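Local coordinates for aspartate--tRNA(Asp/Asn) ligase (Sulfolobus tokodaii, PDB 1WYD), which attaches aspartate to both tRNA(Asp) and tRNA(Asn), first activating the amino acid with ATP to aspartyl-AMP and then transferring it to the tRNA, at residues R119-V122 and L123-R126; S4-I7 and A8-T11. All blocks are in the same frame, centred on the assembly; numbering follows the deposited sequence.

Contact 1 (R119-V122 and L123-R126); sequences RERV and LDLR
Successive i to i+4 hydrogen bonds join residues 119-122 to 123-126 in the short helix 121-125, with Glu120 at the N-cap position. Asp124 N binds Glu120 O at 2.9 Å, Leu125 N reaches Arg121 O at a short 2.6 Å, and Arg126 N meets Val122 O at 3.0 Å. Arg121 sends its guanidinium forward along the helix, toward Asp124, with CG anti to the backbone N (chi1 -175°) and the chain bent at chi2 and chi3. NH1 meets Asp124 OD2 at 2.9 Å in a salt bridge with nearly coplanar flat groups, whose hydrogen bond is weak because the N-H...O angle is only 123°. The long, branching arginine suits this place because its other nitrogens can serve separate partners: NE binds Pro419 O and NH2 binds Lys415 O. Asp124 likewise has a second partner, its OD1 forming a salt bridge with Arg127. One face of the Arg121 guanidinium is overlain near its rim by Leu125 CD1, and Leu125 CD2 lies 3.6 Å from Arg121 CG, so the apolar residue packs across the arginine stem. One residue on, Val122 CG1 sits over a face of the Arg126 guanidinium, 3.8 Å from Arg126 CZ. The extended Arg126 chain carries that group across to the second subunit, where NE binds Gly197 O and NH1 binds Tyr389 O; NH1 also pairs with Glu66 of its own chain. The arrangement is that of an interfacial helical turn in a class II synthetase, leading into helix 128-150, probably the long helix of motif 1.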
loop_
_atom_site.group_PDB
_atom_site.type_symbol
_atom_site.label_atom_id
_atom_site.label_comp_id
_atom_site.label_asym_id
_atom_site.label_seq_id
_atom_site.Cartn_x
_atom_site.Cartn_y
_atom_site.Cartn_z
ATOM N N ARG B 119 5.326 -25.705 -1.673
ATOM C CA ARG B 119 6.354 -26.178 -0.728
ATOM C C ARG B 119 7.729 -25.620 -1.103
ATOM O O ARG B 119 8.654 -25.598 -0.275
ATOM C CB ARG B 119 6.445 -27.710 -0.667
ATOM C CG ARG B 119 5.448 -28.370 0.263
ATOM C CD ARG B 119 5.745 -29.882 0.551
ATOM N NE ARG B 119 5.736 -30.726 -0.653
ATOM C CZ ARG B 119 4.628 -31.204 -1.241
ATOM N NH1 ARG B 119 3.426 -30.920 -0.732
ATOM N NH2 ARG B 119 4.712 -31.966 -2.341
ATOM N N GLU B 120 7.872 -25.203 -2.363
ATOM C CA GLU B 120 9.154 -24.697 -2.853
ATOM C C GLU B 120 8.881 -23.443 -3.662
ATOM O O GLU B 120 9.283 -23.288 -4.824
ATOM C CB GLU B 120 9.899 -25.787 -3.647
ATOM C CG GLU B 120 10.212 -27.035 -2.830
ATOM C CD GLU B 120 11.209 -26.776 -1.704
ATOM O OE1 GLU B 120 11.950 -25.763 -1.740
ATOM O OE2 GLU B 120 11.268 -27.609 -0.767
ATOM N N ARG B 121 8.167 -22.544 -3.004
ATOM C CA ARG B 121 7.572 -21.406 -3.658
ATOM C C ARG B 121 8.626 -20.437 -4.187
ATOM O O ARG B 121 8.491 -19.902 -5.286
ATOM C CB ARG B 121 6.614 -20.723 -2.689
ATOM C CG ARG B 121 5.864 -19.611 -3.312
ATOM C CD ARG B 121 5.187 -20.043 -4.573
ATOM N NE ARG B 121 3.933 -19.320 -4.711
ATOM C CZ ARG B 121 3.160 -19.374 -5.778
ATOM N NH1 ARG B 121 3.485 -20.155 -6.814
ATOM N NH2 ARG B 121 2.023 -18.697 -5.764
ATOM N N VAL B 122 9.674 -20.230 -3.400
ATOM C CA VAL B 122 10.813 -19.418 -3.814
ATOM C C VAL B 122 11.429 -19.926 -5.117
ATOM O O VAL B 122 11.681 -19.156 -6.046
ATOM C CB VAL B 122 11.842 -19.330 -2.701
ATOM C CG1 VAL B 122 13.201 -18.851 -3.221
ATOM C CG2 VAL B 122 11.331 -18.384 -1.630
ATOM N N LEU B 123 11.640 -21.223 -5.202
ATOM C CA LEU B 123 12.176 -21.770 -6.408
ATOM C C LEU B 123 11.174 -21.584 -7.533
ATOM O O LEU B 123 11.543 -21.235 -8.649
ATOM C CB LEU B 123 12.561 -23.252 -6.215
ATOM C CG LEU B 123 13.797 -23.359 -5.323
ATOM C CD1 LEU B 123 14.032 -24.809 -4.858
ATOM C CD2 LEU B 123 15.034 -22.811 -6.012
ATOM N N ASP B 124 9.906 -21.785 -7.226
ATOM C CA ASP B 124 8.883 -21.578 -8.210
ATOM C C ASP B 124 8.796 -20.113 -8.650
ATOM O O ASP B 124 8.690 -19.854 -9.808
ATOM C CB ASP B 124 7.547 -22.048 -7.681
ATOM C CG ASP B 124 6.465 -21.981 -8.728
ATOM O OD1 ASP B 124 6.596 -22.652 -9.793
ATOM O OD2 ASP B 124 5.442 -21.284 -8.555
ATOM N N LEU B 125 8.849 -19.174 -7.710
ATOM C CA LEU B 125 8.766 -17.738 -7.992
ATOM C C LEU B 125 9.938 -17.258 -8.829
ATOM O O LEU B 125 9.790 -16.298 -9.611
ATOM C CB LEU B 125 8.792 -16.942 -6.699
ATOM C CG LEU B 125 7.495 -16.387 -6.111
ATOM C CD1 LEU B 125 6.221 -16.886 -6.794
ATOM C CD2 LEU B 125 7.506 -16.614 -4.579
ATOM N N ARG B 126 11.093 -17.923 -8.662
ATOM C CA ARG B 126 12.277 -17.550 -9.439
ATOM C C ARG B 126 12.138 -17.799 -10.948
ATOM O O ARG B 126 12.953 -17.342 -11.718
ATOM C CB ARG B 126 13.534 -18.236 -8.925
ATOM C CG ARG B 126 14.059 -17.662 -7.655
ATOM C CD ARG B 126 15.319 -18.370 -7.159
ATOM N NE ARG B 126 15.724 -17.861 -5.837
ATOM C CZ ARG B 126 16.547 -18.518 -4.990
ATOM N NH1 ARG B 126 17.087 -19.713 -5.297
ATOM N NH2 ARG B 126 16.837 -17.972 -3.837
#

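Contact 2 (S4-I7 and A8-T11); sequences SHFI and ADVT
His5, Phe6 and Ile7 meet Asp9 and Val10 in a local contact around a single 3-10 turn, in the N-terminal segment that precedes strand 18-31 of the OB-fold domain. Two backbone bonds of the i to i+3 kind define the turn: Asp9 N to Phe6 O at 2.8 Å and Val10 N to Ile7 O at 3.3 Å. Asp9 also returns the bond to Phe6, its OD1 accepting Phe6 N at 3.1 Å from above the carboxylate plane. With CG beside its own backbone N (chi1 -74°), the short aspartate side chain folds back over the start of the turn, and two reciprocal bonds join Phe6 and Asp9. Asp9 OD1 lies at the edge of the Phe6 ring, in its plane, with the carboxylate turned steeply, 80°, against the ring. The methylene groups of His5 and Asp9 also touch, His5 CB lying 3.9 Å from Asp9 CB. The His5 ring is steadied by Ser4 OG, 2.6 Å from His5 ND1 in the ring plane, and by an edge-to-face meeting with Tyr14. The apolar Ile7 and Val10 both pack on Trp21 of strand 18-31. Beyond them the turn is tied by Ile7 N to Asp41 and by Ala8 N to Thr43, at the hairpin between strands 34-41 and 44-50, while Phe6 packs on Glu200 of the second subunit, just past helix 189-199.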
loop_
_atom_site.group_PDB
_atom_site.type_symbol
_atom_site.label_atom_id
_atom_site.label_comp_id
_atom_site.label_asym_id
_atom_site.label_seq_id
_atom_site.Cartn_x
_atom_site.Cartn_y
_atom_site.Cartn_z
ATOM N N SER B 4 29.730 -5.054 -10.384
ATOM C CA SER B 4 29.849 -3.750 -11.024
ATOM C C SER B 4 28.664 -3.542 -11.957
ATOM O O SER B 4 28.147 -2.429 -12.052
ATOM C CB SER B 4 31.175 -3.618 -11.796
ATOM O OG SER B 4 31.128 -4.339 -13.028
ATOM N N HIS B 5 28.236 -4.592 -12.657
ATOM C CA HIS B 5 27.110 -4.453 -13.592
ATOM C C HIS B 5 26.056 -5.545 -13.422
ATOM O O HIS B 5 26.364 -6.694 -13.075
ATOM C CB HIS B 5 27.574 -4.389 -15.075
ATOM C CG HIS B 5 28.502 -3.244 -15.387
ATOM N ND1 HIS B 5 29.800 -3.183 -14.919
ATOM C CD2 HIS B 5 28.315 -2.113 -16.111
ATOM C CE1 HIS B 5 30.365 -2.065 -15.331
ATOM N NE2 HIS B 5 29.486 -1.399 -16.059
ATOM N N PHE B 6 24.810 -5.173 -13.659
ATOM C CA PHE B 6 23.753 -6.133 -13.897
ATOM C C PHE B 6 23.935 -6.704 -15.287
ATOM O O PHE B 6 24.421 -6.011 -16.186
ATOM C CB PHE B 6 22.409 -5.439 -13.828
ATOM C CG PHE B 6 21.947 -5.168 -12.432
ATOM C CD1 PHE B 6 22.150 -3.906 -11.852
ATOM C CD2 PHE B 6 21.298 -6.161 -11.693
ATOM C CE1 PHE B 6 21.711 -3.635 -10.543
ATOM C CE2 PHE B 6 20.859 -5.905 -10.374
ATOM C CZ PHE B 6 21.066 -4.629 -9.808
ATOM N N ILE B 7 23.529 -7.952 -15.481
ATOM C CA ILE B 7 23.795 -8.642 -16.736
ATOM C C ILE B 7 23.366 -7.788 -17.926
ATOM O O ILE B 7 24.141 -7.580 -18.858
ATOM C CB ILE B 7 23.115 -10.028 -16.751
ATOM C CG1 ILE B 7 23.879 -10.999 -15.834
ATOM C CG2 ILE B 7 22.961 -10.569 -18.182
ATOM C CD1 ILE B 7 22.989 -12.044 -15.172
ATOM N N ALA B 8 22.147 -7.275 -17.855
ATOM C CA ALA B 8 21.525 -6.503 -18.916
ATOM C C ALA B 8 22.233 -5.155 -19.217
ATOM O O ALA B 8 22.026 -4.576 -20.277
ATOM C CB ALA B 8 20.040 -6.273 -18.580
ATOM N N ASP B 9 23.057 -4.686 -18.284
ATOM C CA ASP B 9 23.827 -3.444 -18.416
ATOM C C ASP B 9 24.942 -3.495 -19.482
ATOM O O ASP B 9 25.422 -2.439 -19.940
ATOM C CB ASP B 9 24.529 -3.143 -17.087
ATOM C CG ASP B 9 23.599 -2.630 -16.021
ATOM O OD1 ASP B 9 24.082 -2.435 -14.887
ATOM O OD2 ASP B 9 22.402 -2.370 -16.212
ATOM N N VAL B 10 25.373 -4.715 -19.823
ATOM C CA VAL B 10 26.506 -4.973 -20.719
ATOM C C VAL B 10 26.070 -5.061 -22.198
ATOM O O VAL B 10 25.134 -5.793 -22.531
ATOM C CB VAL B 10 27.247 -6.279 -20.294
ATOM C CG1 VAL B 10 28.551 -6.434 -21.039
ATOM C CG2 VAL B 10 27.499 -6.302 -18.783
ATOM N N THR B 11 26.737 -4.297 -23.069
ATOM C CA THR B 11 26.484 -4.317 -24.524
ATOM C C THR B 11 27.752 -4.752 -25.270
ATOM O O THR B 11 28.847 -4.691 -24.684
ATOM C CB THR B 11 26.076 -2.931 -25.050
ATOM O OG1 THR B 11 27.005 -1.953 -24.569
ATOM C CG2 THR B 11 24.737 -2.487 -24.495
#

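Overall arrangement
Contact 2 comes first along the chain, at the N-terminus of the OB-fold domain; the strands 18-31 to 91-94 follow, and contact 1 comes after them, near the start of the class II catalytic part. Their centres are 25 Å apart and their nearest atoms about 12 Å, so the two turns do not touch and share no helix or sheet. Both nevertheless reach the second subunit around the end of its helix 189-199. Contact 1 also has a salt bridge to the OB-fold part of its own chain, consistent with the dimer interface and the junction of the anticodon-binding OB-fold with the catalytic part coming together near contact 1.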